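PDB 3C7A: octopine dehydrogenase from Pecten maximus, which catalyses the NADH-dependent reductive condensation of L-arginine with pyruvate to D-octopine, and the reverse oxidation, preferring arginine for its positively charged guanidinium group. Local coordinates for residues Phe93-Tyr98 against Ala119-Gln124; Asp329-Met334 against Lys364-Asp369; Met139-Leu144 against Pro192-Ala197; Phe210-Ile215 against Asn323-Glu328. One frame throughout, in Å; residues are numbered along the deposited sequence.

How the interactions relate
Interactions 1 and 3 lie on the NADH-binding side of the enzyme and both touch the dinucleotide, Phe93 at its adenine and Leu144 at its nicotinamide; a probable hydrogen bond of 3.2 Å between Glu122 OE2 and Ser140 OG joins them. Interactions 2 and 4 belong to the mainly helical part, their centres about 12 Å apart, with Pro331 CD 3.7 Å from Leu326 O. The two sides meet where Ala119 CB packs 3.3 Å from Met332 O and where Phe93 lies beside Arg324 and Glu328. The active-site residue His212, in interaction 4, has its side chain about 9 Å from the bound NAD and about 10 Å from that of the pyruvate-binding Thr143 in interaction 3.

Interaction 1: residues Phe93-Tyr98 against Ala119-Gln124. With NAD (nicotinamide-adenine-dinucleotide), chain B.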
# COMPACT_ATOMS: atom_id res chain seq x y z
N PHE A 93 -6.50 3.48 -6.32
CA PHE A 93 -7.11 3.92 -7.59
C PHE A 93 -7.34 5.44 -7.67
O PHE A 93 -7.62 5.97 -8.75
CB PHE A 93 -8.41 3.14 -7.89
CG PHE A 93 -9.55 3.45 -6.96
CD1 PHE A 93 -9.80 2.63 -5.86
CD2 PHE A 93 -10.39 4.53 -7.19
CE1 PHE A 93 -10.86 2.90 -4.99
CE2 PHE A 93 -11.45 4.82 -6.33
CZ PHE A 93 -11.69 3.99 -5.23
N ALA A 94 -7.20 6.12 -6.54
CA ALA A 94 -7.43 7.57 -6.46
C ALA A 94 -6.15 8.41 -6.56
O ALA A 94 -6.22 9.65 -6.55
CB ALA A 94 -8.20 7.91 -5.19
N HIS A 95 -4.99 7.76 -6.65
CA HIS A 95 -3.70 8.46 -6.69
C HIS A 95 -3.48 9.32 -7.95
O HIS A 95 -2.91 10.41 -7.87
CB HIS A 95 -2.52 7.49 -6.50
CG HIS A 95 -2.38 6.97 -5.10
ND1 HIS A 95 -1.66 5.83 -4.80
CD2 HIS A 95 -2.88 7.42 -3.92
CE1 HIS A 95 -1.71 5.61 -3.50
NE2 HIS A 95 -2.45 6.55 -2.94
N GLU A 96 -3.95 8.82 -9.10
CA GLU A 96 -3.81 9.53 -10.39
C GLU A 96 -4.38 10.96 -10.36
O GLU A 96 -3.77 11.88 -10.90
CB GLU A 96 -4.46 8.73 -11.53
CG GLU A 96 -4.18 9.28 -12.94
CD GLU A 96 -4.95 8.56 -14.04
OE1 GLU A 96 -6.18 8.37 -13.90
OE2 GLU A 96 -4.33 8.20 -15.06
N GLY A 97 -5.54 11.11 -9.72
CA GLY A 97 -6.21 12.41 -9.61
C GLY A 97 -5.45 13.46 -8.83
O GLY A 97 -5.47 14.64 -9.19
N TYR A 98 -4.78 13.04 -7.76
CA TYR A 98 -4.01 13.96 -6.91
C TYR A 98 -2.69 14.44 -7.54
O TYR A 98 -2.31 15.60 -7.37
CB TYR A 98 -3.77 13.37 -5.51
CG TYR A 98 -5.02 13.34 -4.65
CD1 TYR A 98 -5.48 14.49 -4.01
CD2 TYR A 98 -5.74 12.16 -4.47
CE1 TYR A 98 -6.63 14.47 -3.22
CE2 TYR A 98 -6.89 12.13 -3.68
CZ TYR A 98 -7.33 13.29 -3.06
OH TYR A 98 -8.47 13.26 -2.29
N ALA A 119 2.18 -0.69 -4.91
CA ALA A 119 3.18 -1.04 -5.91
C ALA A 119 3.04 -0.17 -7.16
O ALA A 119 1.94 -0.01 -7.69
CB ALA A 119 3.08 -2.51 -6.27
N GLY A 120 4.16 0.38 -7.62
CA GLY A 120 4.16 1.24 -8.81
C GLY A 120 4.04 2.73 -8.55
O GLY A 120 3.83 3.51 -9.49
N PHE A 121 4.17 3.13 -7.29
CA PHE A 121 4.04 4.52 -6.84
C PHE A 121 5.04 5.47 -7.53
O PHE A 121 4.65 6.55 -8.00
CB PHE A 121 4.22 4.59 -5.31
CG PHE A 121 3.83 5.91 -4.69
CD1 PHE A 121 4.81 6.82 -4.30
CD2 PHE A 121 2.49 6.23 -4.46
CE1 PHE A 121 4.46 8.04 -3.71
CE2 PHE A 121 2.13 7.44 -3.87
CZ PHE A 121 3.12 8.35 -3.49
N GLU A 122 6.30 5.05 -7.61
CA GLU A 122 7.38 5.88 -8.16
C GLU A 122 7.31 6.07 -9.68
O GLU A 122 7.62 7.16 -10.19
CB GLU A 122 8.76 5.33 -7.76
CG GLU A 122 9.05 5.35 -6.25
CD GLU A 122 8.61 4.08 -5.52
OE1 GLU A 122 7.94 3.22 -6.14
OE2 GLU A 122 8.94 3.94 -4.32
N PHE A 123 6.92 5.02 -10.41
CA PHE A 123 6.78 5.08 -11.87
C PHE A 123 5.70 6.09 -12.30
O PHE A 123 5.89 6.83 -13.27
CB PHE A 123 6.47 3.71 -12.48
CG PHE A 123 7.47 2.62 -12.13
CD1 PHE A 123 8.84 2.86 -12.13
CD2 PHE A 123 7.02 1.33 -11.82
CE1 PHE A 123 9.75 1.85 -11.81
CE2 PHE A 123 7.92 0.31 -11.50
CZ PHE A 123 9.29 0.58 -11.50
N GLN A 124 4.59 6.11 -11.56
CA GLN A 124 3.45 6.99 -11.83
C GLN A 124 3.79 8.47 -11.60
O GLN A 124 3.41 9.33 -12.40
CB GLN A 124 2.24 6.57 -10.99
CG GLN A 124 0.93 7.31 -11.28
CD GLN A 124 -0.25 6.79 -10.48
OE1 GLN A 124 -0.18 6.64 -9.26
NE2 GLN A 124 -1.36 6.52 -11.17
PA NAD B . -11.18 4.45 3.27
O1A NAD B . -12.00 3.39 2.65
O2A NAD B . -11.73 4.84 4.59
O5B NAD B . -11.11 5.73 2.29
C5B NAD B . -12.27 6.34 1.75
C4B NAD B . -11.91 7.67 1.09
O4B NAD B . -11.36 7.45 -0.20
C3B NAD B . -13.11 8.58 0.89
O3B NAD B . -13.30 9.47 1.96
C2B NAD B . -12.80 9.31 -0.40
O2B NAD B . -12.13 10.53 -0.15
C1B NAD B . -11.88 8.36 -1.15
N9A NAD B . -12.68 7.67 -2.18
C8A NAD B . -13.38 6.50 -2.01
N7A NAD B . -13.99 6.18 -3.17
C5A NAD B . -13.70 7.13 -4.09
C6A NAD B . -14.06 7.28 -5.42
N6A NAD B . -15.05 6.53 -5.92
N1A NAD B . -13.60 8.38 -6.13
C2A NAD B . -12.78 9.31 -5.52
N3A NAD B . -12.43 9.15 -4.19
C4A NAD B . -12.87 8.07 -3.48
O3 NAD B . -9.65 3.94 3.38
PN NAD B . -8.83 3.90 4.77
O1N NAD B . -9.57 3.04 5.73
O2N NAD B . -8.47 5.28 5.16
O5D NAD B . -7.47 3.10 4.41
C5D NAD B . -6.57 3.53 3.41
C4D NAD B . -5.67 2.37 2.99
O4D NAD B . -5.01 1.79 4.12
C3D NAD B . -6.46 1.26 2.31
O3D NAD B . -5.78 0.86 1.14
C2D NAD B . -6.49 0.14 3.33
O2D NAD B . -6.46 -1.13 2.72
C1D NAD B . -5.25 0.39 4.18
N1N NAD B . -5.38 -0.08 5.58
C2N NAD B . -6.43 0.31 6.38
C3N NAD B . -6.52 -0.15 7.70
C7N NAD B . -7.53 0.47 8.64
O7N NAD B . -7.67 -0.04 9.87
N7N NAD B . -8.31 1.56 8.22
C4N NAD B . -5.53 -1.00 8.20
C5N NAD B . -4.47 -1.39 7.39
C6N NAD B . -4.40 -0.91 6.08
O HOH W 1 -4.15 5.66 -9.61
O HOH W 2 -1.52 6.59 -14.36
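His95 and Phe121 meet as an offset edge-to-face pair: the CD2-CE2 edge of the phenyl ring points at one face of the imidazole, toward its rim, with the planes 85° apart. The closest approach is Phe121 CD2 to His95 ND1, 4.2 Å. Phe121 does not set out straight at the histidine, but with CG anti to the backbone N (chi1 -168°) the end of its ring comes nearer. One turn on, Gln124 stretches out as an extended chain and lays its amide against the start of helix 95-102. Its OE1 lies 3.7 Å from His95 CB, and its NE2 3.8 Å from Glu96 CB.

Two waters extend this contact. The first accepts from Glu96 N at 3.2 Å and, weakly, from Gln124 NE2. The second accepts from Gln124 NE2 at 3.2 Å and donates weakly to Glu96 OE2, so the NH2 end of the amide looks to solvent molecules that lead back to the other helix.

Further out, Arg381 holds both partners, binding Gln124 OE1 and Ala119 O and, weakly, His95 ND1. At the beginning of helix 121-129, Gly120 occupies the N-cap position. On the far side of segment 93-98, Phe93 turns away to the cofactor, its CE2 3.7 Å from C6A of the NAD adenine, which sits at the ring's edge.

The chemistry is thus divided: aromatic packing probably helps set the tilt of the imidazole, with the weak Arg381 bond at ND1, while the glutamine amide is oriented by the arginine on its oxygen and by water on its nitrogen.

Interaction 2: residues Asp329-Met334 against Lys364-Asp369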
# COMPACT_ATOMS: atom_id res chain seq x y z
N ASP A 329 -5.45 -5.81 -5.42
CA ASP A 329 -4.21 -6.60 -5.31
C ASP A 329 -3.64 -7.13 -6.63
O ASP A 329 -2.46 -7.47 -6.70
CB ASP A 329 -4.39 -7.76 -4.31
CG ASP A 329 -4.48 -7.30 -2.86
OD1 ASP A 329 -4.43 -6.08 -2.61
OD2 ASP A 329 -4.61 -8.17 -1.97
N ILE A 330 -4.47 -7.20 -7.67
CA ILE A 330 -4.01 -7.65 -8.99
C ILE A 330 -3.42 -6.50 -9.84
O ILE A 330 -2.22 -6.53 -10.14
CB ILE A 330 -5.10 -8.48 -9.77
CG1 ILE A 330 -5.53 -9.73 -8.99
CG2 ILE A 330 -4.62 -8.84 -11.19
CD1 ILE A 330 -4.44 -10.79 -8.76
N PRO A 331 -4.24 -5.49 -10.23
CA PRO A 331 -3.70 -4.43 -11.09
C PRO A 331 -2.69 -3.49 -10.41
O PRO A 331 -1.85 -2.90 -11.09
CB PRO A 331 -4.95 -3.65 -11.52
CG PRO A 331 -5.93 -3.88 -10.43
CD PRO A 331 -5.67 -5.27 -9.92
N MET A 332 -2.83 -3.27 -9.11
CA MET A 332 -1.92 -2.46 -8.28
C MET A 332 -0.83 -3.24 -7.44
O MET A 332 -0.24 -2.66 -6.53
CB MET A 332 -2.71 -1.54 -7.33
CG MET A 332 -3.89 -0.77 -7.91
SD MET A 332 -3.44 0.61 -8.90
CE MET A 332 -3.55 -0.09 -10.39
N GLY A 333 -0.61 -4.52 -7.80
CA GLY A 333 0.23 -5.49 -7.12
C GLY A 333 0.93 -6.60 -7.96
O GLY A 333 2.00 -6.41 -8.48
N MET A 334 0.30 -7.75 -8.09
CA MET A 334 0.80 -8.87 -8.92
C MET A 334 1.28 -8.49 -10.38
O MET A 334 2.32 -8.91 -10.80
CB MET A 334 -0.15 -10.11 -8.92
CG MET A 334 -0.38 -10.95 -7.62
SD MET A 334 -1.07 -12.66 -7.75
CE MET A 334 0.34 -13.51 -8.40
N LYS A 364 -12.02 -9.15 -16.03
CA LYS A 364 -10.99 -8.27 -16.60
C LYS A 364 -9.93 -9.09 -17.35
O LYS A 364 -9.86 -10.31 -17.21
CB LYS A 364 -10.33 -7.41 -15.51
CG LYS A 364 -11.29 -6.51 -14.72
CD LYS A 364 -11.76 -5.31 -15.54
CE LYS A 364 -12.71 -4.44 -14.73
NZ LYS A 364 -13.28 -3.33 -15.54
N GLU A 365 -9.10 -8.40 -18.15
CA GLU A 365 -8.05 -9.05 -18.94
C GLU A 365 -6.76 -8.22 -18.94
O GLU A 365 -6.76 -7.06 -19.37
CB GLU A 365 -8.53 -9.30 -20.38
CG GLU A 365 -7.63 -10.24 -21.19
CD GLU A 365 -8.04 -10.32 -22.66
OE1 GLU A 365 -8.17 -9.26 -23.31
OE2 GLU A 365 -8.21 -11.45 -23.17
N TYR A 366 -5.66 -8.83 -18.48
CA TYR A 366 -4.36 -8.15 -18.41
C TYR A 366 -3.24 -8.91 -19.15
O TYR A 366 -2.47 -8.31 -19.89
CB TYR A 366 -3.94 -7.91 -16.95
CG TYR A 366 -4.97 -7.23 -16.08
CD1 TYR A 366 -5.30 -5.89 -16.25
CD2 TYR A 366 -5.61 -7.94 -15.06
CE1 TYR A 366 -6.25 -5.26 -15.44
CE2 TYR A 366 -6.56 -7.32 -14.24
CZ TYR A 366 -6.87 -5.99 -14.44
OH TYR A 366 -7.81 -5.38 -13.63
N LEU A 367 -3.17 -10.22 -18.92
CA LEU A 367 -2.11 -11.06 -19.49
C LEU A 367 -2.66 -12.05 -20.52
O LEU A 367 -3.65 -12.74 -20.26
CB LEU A 367 -1.37 -11.81 -18.37
CG LEU A 367 -0.07 -12.57 -18.68
CD1 LEU A 367 1.11 -11.62 -18.85
CD2 LEU A 367 0.23 -13.58 -17.57
N VAL A 368 -2.02 -12.12 -21.69
CA VAL A 368 -2.43 -13.01 -22.78
C VAL A 368 -1.22 -13.73 -23.40
O VAL A 368 -0.30 -13.08 -23.90
CB VAL A 368 -3.21 -12.25 -23.90
CG1 VAL A 368 -3.63 -13.21 -25.02
CG2 VAL A 368 -4.44 -11.54 -23.34
N ASP A 369 -1.24 -15.06 -23.35
CA ASP A 369 -0.18 -15.92 -23.91
C ASP A 369 1.24 -15.55 -23.44
O ASP A 369 2.21 -15.68 -24.19
CB ASP A 369 -0.25 -15.97 -25.44
CG ASP A 369 -1.37 -16.87 -25.96
OD1 ASP A 369 -1.54 -17.99 -25.43
OD2 ASP A 369 -2.07 -16.45 -26.91
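A first torsion of -59° in Ile330 sets CG2 anti to the backbone N and turns this methyl to Tyr366, while the CG1 branch leads away. Tyr366 has CG beside its backbone N (chi1 -51°), which carries the ring out of the loop toward the first turn of helix 330-344. The methyl meets the CD2-CE2 side of the phenol at a slant: Ile330 CG2 is 3.9 Å from Tyr366 CE2 and slightly farther from CD2. At the end of the ring Tyr366 OH makes van der Waals contact with the pyrrolidine, 4.0 Å from both Pro331 CB and CG. Purely apolar are the Ile330 CG2 approach and that of Pro331 CB to Tyr366 CZ, at 4.2 Å.

The backbone of the first turn is widened into a pi-type turn, in which Met334 N donates to Asp329 O at 3.1 Å. Replacing Tyr366 by an alanine is likely to open a gap beside Ile330 CG2 and the Pro331 ring and to take from Ile335 its aromatic neighbour. The loop is tied down independently by Gln359, whose OE1 receives Tyr366 N and, weakly, Leu367 N, and by a backbone pairing of Tyr366 with Gly374. The contact joins the start of helix 330-344 to the loop after helix 349-362, and Ile330 on Ala358 adds the helix itself: buried helix-to-loop packing in the mainly helical part of the enzyme.

Interaction 3: residues Met139-Leu144 against Pro192-Ala197; sequences MSFETL and PVFRLA. With NAD (nicotinamide-adenine-dinucleotide), chain B; EDO (1,2-ethanediol), chain C.
Next to the pyruvate-binding Thr143, the end of strand 137-141 packs through Phe141 on Phe194 of strand 193-196. The rings form an edge-to-face pair, with planes 67° and centroids 5.4 Å apart. Phe141 CG lies beside the backbone N (chi1 -79°), which lets the end of the ring reach Phe194 although the side chain does not set out toward it. Its CE2 stands over the centre of the Phe194 ring and approaches CD1 to 4.1 Å. The opposite face is covered by the carbonyl oxygen of Pro192.

Both strands belong to the large mixed sheet, separated by strand 156-171, antiparallel to the first and parallel to the second. Phe141 also rests on Leu166 and Ala168 of this middle strand, while Phe194 meets Leu181 and, edge-to-face, His188 of helix 180-188. A water donates to Glu142 OE2 at 2.8 Å and accepts from Arg195 NH2 at 3.2 Å, joining opposite charges whose atoms stay 5.0 Å apart; Ala167 N also holds OE2. Glu142 OE1 takes a 2.9 Å hydrogen bond from O2 of an ethanediol, probably from the crystallisation liquor, also bonded to O of the arginine-binding Met206. Leu144 CD2 lies 3.6 Å from C3N of the NAD nicotinamide.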
# COMPACT_ATOMS: atom_id res chain seq x y z
N MET A 139 9.12 9.16 -0.84
CA MET A 139 9.17 8.31 0.37
C MET A 139 7.98 7.32 0.44
O MET A 139 6.83 7.74 0.31
CB MET A 139 9.18 9.22 1.62
CG MET A 139 9.59 8.55 2.95
SD MET A 139 9.57 9.70 4.35
CE MET A 139 10.28 8.69 5.65
N SER A 140 8.27 6.03 0.67
CA SER A 140 7.23 4.97 0.63
C SER A 140 7.17 4.03 1.86
O SER A 140 8.13 3.31 2.14
CB SER A 140 7.40 4.11 -0.64
OG SER A 140 7.20 4.87 -1.82
N PHE A 141 6.02 4.02 2.54
CA PHE A 141 5.79 3.19 3.75
C PHE A 141 5.15 1.82 3.46
O PHE A 141 4.42 1.67 2.48
CB PHE A 141 4.94 3.95 4.78
CG PHE A 141 5.70 4.98 5.58
CD1 PHE A 141 5.88 6.27 5.11
CD2 PHE A 141 6.24 4.64 6.83
CE1 PHE A 141 6.59 7.22 5.85
CE2 PHE A 141 6.94 5.58 7.58
CZ PHE A 141 7.12 6.88 7.09
N GLU A 142 5.40 0.84 4.34
CA GLU A 142 4.97 -0.56 4.12
C GLU A 142 3.47 -0.84 4.32
O GLU A 142 2.89 -1.67 3.61
CB GLU A 142 5.85 -1.57 4.89
CG GLU A 142 5.78 -1.49 6.42
CD GLU A 142 6.66 -2.53 7.13
OE1 GLU A 142 6.63 -3.72 6.74
OE2 GLU A 142 7.36 -2.15 8.09
N THR A 143 2.85 -0.18 5.31
CA THR A 143 1.41 -0.29 5.60
C THR A 143 0.92 0.90 6.45
O THR A 143 1.71 1.79 6.76
CB THR A 143 1.04 -1.67 6.25
OG1 THR A 143 -0.38 -1.86 6.25
CG2 THR A 143 1.59 -1.79 7.68
N LEU A 144 -0.36 0.91 6.82
CA LEU A 144 -0.92 1.97 7.67
C LEU A 144 -0.50 1.80 9.14
O LEU A 144 -0.52 0.68 9.65
CB LEU A 144 -2.46 2.02 7.54
CG LEU A 144 -3.21 3.25 8.08
CD1 LEU A 144 -3.04 4.47 7.17
CD2 LEU A 144 -4.69 2.94 8.27
N PRO A 192 4.58 4.56 16.25
CA PRO A 192 5.66 3.56 16.14
C PRO A 192 7.04 4.18 15.93
O PRO A 192 7.14 5.34 15.53
CB PRO A 192 5.27 2.75 14.89
CG PRO A 192 3.93 3.28 14.44
CD PRO A 192 3.83 4.66 14.99
N VAL A 193 8.09 3.40 16.20
CA VAL A 193 9.48 3.82 15.95
C VAL A 193 9.85 3.50 14.49
O VAL A 193 9.83 2.34 14.08
CB VAL A 193 10.48 3.15 16.93
CG1 VAL A 193 11.90 3.67 16.72
CG2 VAL A 193 10.06 3.36 18.38
N PHE A 194 10.20 4.53 13.72
CA PHE A 194 10.50 4.39 12.29
C PHE A 194 11.97 4.10 11.98
O PHE A 194 12.86 4.54 12.71
CB PHE A 194 10.05 5.63 11.50
CG PHE A 194 8.57 5.93 11.59
CD1 PHE A 194 7.62 4.91 11.59
CD2 PHE A 194 8.13 7.25 11.63
CE1 PHE A 194 6.25 5.20 11.66
CE2 PHE A 194 6.76 7.55 11.70
CZ PHE A 194 5.83 6.53 11.72
N ARG A 195 12.21 3.37 10.88
CA ARG A 195 13.55 3.13 10.35
C ARG A 195 13.57 3.19 8.81
O ARG A 195 12.52 3.16 8.17
CB ARG A 195 14.10 1.77 10.84
CG ARG A 195 13.44 0.55 10.20
CD ARG A 195 13.96 -0.76 10.80
NE ARG A 195 13.45 -1.93 10.08
CZ ARG A 195 12.28 -2.51 10.31
NH1 ARG A 195 11.47 -2.05 11.26
NH2 ARG A 195 11.92 -3.57 9.60
N LEU A 196 14.77 3.29 8.23
CA LEU A 196 14.94 3.34 6.78
C LEU A 196 15.37 1.99 6.17
O LEU A 196 16.26 1.32 6.70
CB LEU A 196 15.96 4.42 6.39
CG LEU A 196 15.49 5.72 5.71
CD1 LEU A 196 14.27 6.35 6.39
CD2 LEU A 196 16.64 6.72 5.64
N ALA A 197 14.73 1.62 5.06
CA ALA A 197 15.09 0.42 4.30
C ALA A 197 16.24 0.71 3.33
O ALA A 197 16.58 1.87 3.09
CB ALA A 197 13.87 -0.12 3.55
PA NAD B . -11.18 4.45 3.27
O1A NAD B . -12.00 3.39 2.65
O2A NAD B . -11.73 4.84 4.59
O5B NAD B . -11.11 5.73 2.29
C5B NAD B . -12.27 6.34 1.75
C4B NAD B . -11.91 7.67 1.09
O4B NAD B . -11.36 7.45 -0.20
C3B NAD B . -13.11 8.58 0.89
O3B NAD B . -13.30 9.47 1.96
C2B NAD B . -12.80 9.31 -0.40
O2B NAD B . -12.13 10.53 -0.15
C1B NAD B . -11.88 8.36 -1.15
N9A NAD B . -12.68 7.67 -2.18
C8A NAD B . -13.38 6.50 -2.01
N7A NAD B . -13.99 6.18 -3.17
C5A NAD B . -13.70 7.13 -4.09
C6A NAD B . -14.06 7.28 -5.42
N6A NAD B . -15.05 6.53 -5.92
N1A NAD B . -13.60 8.38 -6.13
C2A NAD B . -12.78 9.31 -5.52
N3A NAD B . -12.43 9.15 -4.19
C4A NAD B . -12.87 8.07 -3.48
O3 NAD B . -9.65 3.94 3.38
PN NAD B . -8.83 3.90 4.77
O1N NAD B . -9.57 3.04 5.73
O2N NAD B . -8.47 5.28 5.16
O5D NAD B . -7.47 3.10 4.41
C5D NAD B . -6.57 3.53 3.41
C4D NAD B . -5.67 2.37 2.99
O4D NAD B . -5.01 1.79 4.12
C3D NAD B . -6.46 1.26 2.31
O3D NAD B . -5.78 0.86 1.14
C2D NAD B . -6.49 0.14 3.33
O2D NAD B . -6.46 -1.13 2.72
C1D NAD B . -5.25 0.39 4.18
N1N NAD B . -5.38 -0.08 5.58
C2N NAD B . -6.43 0.31 6.38
C3N NAD B . -6.52 -0.15 7.70
C7N NAD B . -7.53 0.47 8.64
O7N NAD B . -7.67 -0.04 9.87
N7N NAD B . -8.31 1.56 8.22
C4N NAD B . -5.53 -1.00 8.20
C5N NAD B . -4.47 -1.39 7.39
C6N NAD B . -4.40 -0.91 6.08
C1 EDO C . 5.08 -8.07 4.86
O1 EDO C . 4.44 -8.07 3.59
C2 EDO C . 5.98 -6.84 5.00
O2 EDO C . 5.17 -5.67 5.17
O HOH W 3 8.76 -3.45 10.19

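Interaction 4: residues Phe210-Ile215 against Asn323-Glu328; sequences FVHPAI and NRYLTE
Thr327 OG1 donates a 2.9 Å hydrogen bond to Asn323 O, spanning the turn from which Tyr325 reaches His212 of helix 211-220. The hydroxyl lies in the carbonyl plane, on a lone pair of the oxygen, at a C=O...donor angle of 129°. A weak backbone bond from Glu328 N to Arg324 O reinforces the turn.

Between these two ties Tyr325 sends its ring out to the histidine. The pair is edge-to-face: the CD2-CE2 edge of the phenol is directed at one face of the imidazole, CE2 above its centre, with centroids 5.3 Å apart and planes at 68°. Tyr325 CD2 is 4.0 Å from His212 ND1 and 4.1 Å from CG. His212 has its CG beside the backbone N (chi1 -73°), a setting that turns the imidazole toward the loop and presents that face to the tyrosine. Its NE2 is hydrogen-bonded to Tyr235 OH, and Asp329 lies near ND1. His212 is the active-site histidine and binds pyruvate; the tyrosine edge over one face and the Tyr235 bond at NE2 probably limit the rotation of its ring.

Next along both segments, Pro213 and Leu326 make a looser apolar contact, CB to CD2 at 4.4 Å. Leu326 continues onto Ala358 and Ile362 of helix 349-362. On the other flank Phe210 and Ala214 pack on helix 240-263, and the loop itself runs from strand 316-319 to helix 330-344, placing the histidine's helix between helix 240-263 and this connecting segment, where the NAD(+)-binding Arg324 also lies.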
# COMPACT_ATOMS: atom_id res chain seq x y z
N PHE A 210 0.98 -12.05 -3.65
CA PHE A 210 0.39 -13.35 -3.97
C PHE A 210 -0.45 -14.00 -2.85
O PHE A 210 -1.14 -15.00 -3.10
CB PHE A 210 1.49 -14.33 -4.42
CG PHE A 210 2.58 -14.55 -3.39
CD1 PHE A 210 2.42 -15.48 -2.36
CD2 PHE A 210 3.77 -13.82 -3.45
CE1 PHE A 210 3.42 -15.68 -1.41
CE2 PHE A 210 4.78 -14.02 -2.50
CZ PHE A 210 4.61 -14.95 -1.48
N VAL A 211 -0.39 -13.45 -1.64
CA VAL A 211 -0.95 -14.09 -0.44
C VAL A 211 -2.47 -14.34 -0.47
O VAL A 211 -2.91 -15.48 -0.33
CB VAL A 211 -0.53 -13.35 0.88
CG1 VAL A 211 -1.28 -13.91 2.09
CG2 VAL A 211 0.97 -13.46 1.10
N HIS A 212 -3.26 -13.28 -0.65
CA HIS A 212 -4.72 -13.40 -0.64
C HIS A 212 -5.33 -14.15 -1.84
O HIS A 212 -6.25 -14.94 -1.66
CB HIS A 212 -5.41 -12.04 -0.43
CG HIS A 212 -5.29 -11.51 0.97
ND1 HIS A 212 -5.07 -10.18 1.25
CD2 HIS A 212 -5.35 -12.14 2.17
CE1 HIS A 212 -5.00 -10.01 2.55
NE2 HIS A 212 -5.17 -11.19 3.14
N PRO A 213 -4.83 -13.88 -3.07
CA PRO A 213 -5.28 -14.68 -4.23
C PRO A 213 -5.02 -16.19 -4.10
O PRO A 213 -5.80 -16.99 -4.62
CB PRO A 213 -4.47 -14.10 -5.39
CG PRO A 213 -4.13 -12.71 -4.96
CD PRO A 213 -3.88 -12.83 -3.49
N ALA A 214 -3.95 -16.57 -3.41
CA ALA A 214 -3.60 -17.98 -3.20
C ALA A 214 -4.53 -18.71 -2.23
O ALA A 214 -4.82 -19.89 -2.41
CB ALA A 214 -2.15 -18.12 -2.74
N ILE A 215 -5.00 -17.99 -1.21
CA ILE A 215 -5.93 -18.54 -0.21
C ILE A 215 -7.33 -18.77 -0.80
O ILE A 215 -7.99 -19.76 -0.47
CB ILE A 215 -5.98 -17.65 1.07
CG1 ILE A 215 -4.63 -17.70 1.81
CG2 ILE A 215 -7.12 -18.07 2.00
CD1 ILE A 215 -4.43 -16.62 2.86
N ASN A 323 -15.19 -7.62 -4.04
CA ASN A 323 -15.00 -6.67 -2.99
C ASN A 323 -13.71 -6.10 -3.48
O ASN A 323 -13.69 -5.61 -4.58
CB ASN A 323 -14.86 -7.36 -1.64
CG ASN A 323 -14.52 -8.80 -1.76
OD1 ASN A 323 -13.72 -9.17 -2.54
ND2 ASN A 323 -15.18 -9.62 -1.00
N ARG A 324 -12.63 -6.19 -2.70
CA ARG A 324 -11.38 -5.55 -3.05
C ARG A 324 -10.14 -6.43 -2.92
O ARG A 324 -9.04 -6.00 -3.25
CB ARG A 324 -11.22 -4.22 -2.30
CG ARG A 324 -12.12 -3.09 -2.80
CD ARG A 324 -11.87 -1.77 -2.09
NE ARG A 324 -12.75 -0.72 -2.56
CZ ARG A 324 -12.88 0.45 -1.95
NH1 ARG A 324 -13.71 1.37 -2.37
NH2 ARG A 324 -12.18 0.68 -0.87
N TYR A 325 -10.33 -7.67 -2.50
CA TYR A 325 -9.23 -8.64 -2.43
C TYR A 325 -8.54 -8.86 -3.77
O TYR A 325 -7.35 -9.17 -3.82
CB TYR A 325 -9.72 -9.99 -1.88
CG TYR A 325 -10.01 -10.03 -0.39
CD1 TYR A 325 -11.30 -10.32 0.08
CD2 TYR A 325 -9.01 -9.79 0.55
CE1 TYR A 325 -11.58 -10.37 1.44
CE2 TYR A 325 -9.28 -9.83 1.92
CZ TYR A 325 -10.57 -10.13 2.36
OH TYR A 325 -10.85 -10.17 3.70
N LEU A 326 -9.30 -8.72 -4.86
CA LEU A 326 -8.78 -8.95 -6.21
C LEU A 326 -8.74 -7.68 -7.07
O LEU A 326 -7.86 -7.54 -7.92
CB LEU A 326 -9.58 -10.05 -6.93
CG LEU A 326 -9.61 -11.47 -6.34
CD1 LEU A 326 -10.63 -12.32 -7.07
CD2 LEU A 326 -8.23 -12.14 -6.38
N THR A 327 -9.68 -6.77 -6.84
CA THR A 327 -9.79 -5.54 -7.64
C THR A 327 -8.67 -4.52 -7.37
O THR A 327 -8.46 -3.61 -8.18
CB THR A 327 -11.18 -4.86 -7.48
OG1 THR A 327 -11.43 -4.57 -6.10
CG2 THR A 327 -12.29 -5.75 -8.02
N GLU A 328 -7.97 -4.69 -6.25
CA GLU A 328 -6.81 -3.85 -5.92
C GLU A 328 -5.49 -4.62 -6.00
O GLU A 328 -4.53 -4.13 -6.60
CB GLU A 328 -6.98 -3.22 -4.52
CG GLU A 328 -7.88 -1.98 -4.48
CD GLU A 328 -7.10 -0.67 -4.47
OE1 GLU A 328 -6.39 -0.40 -3.47
OE2 GLU A 328 -7.22 0.11 -5.44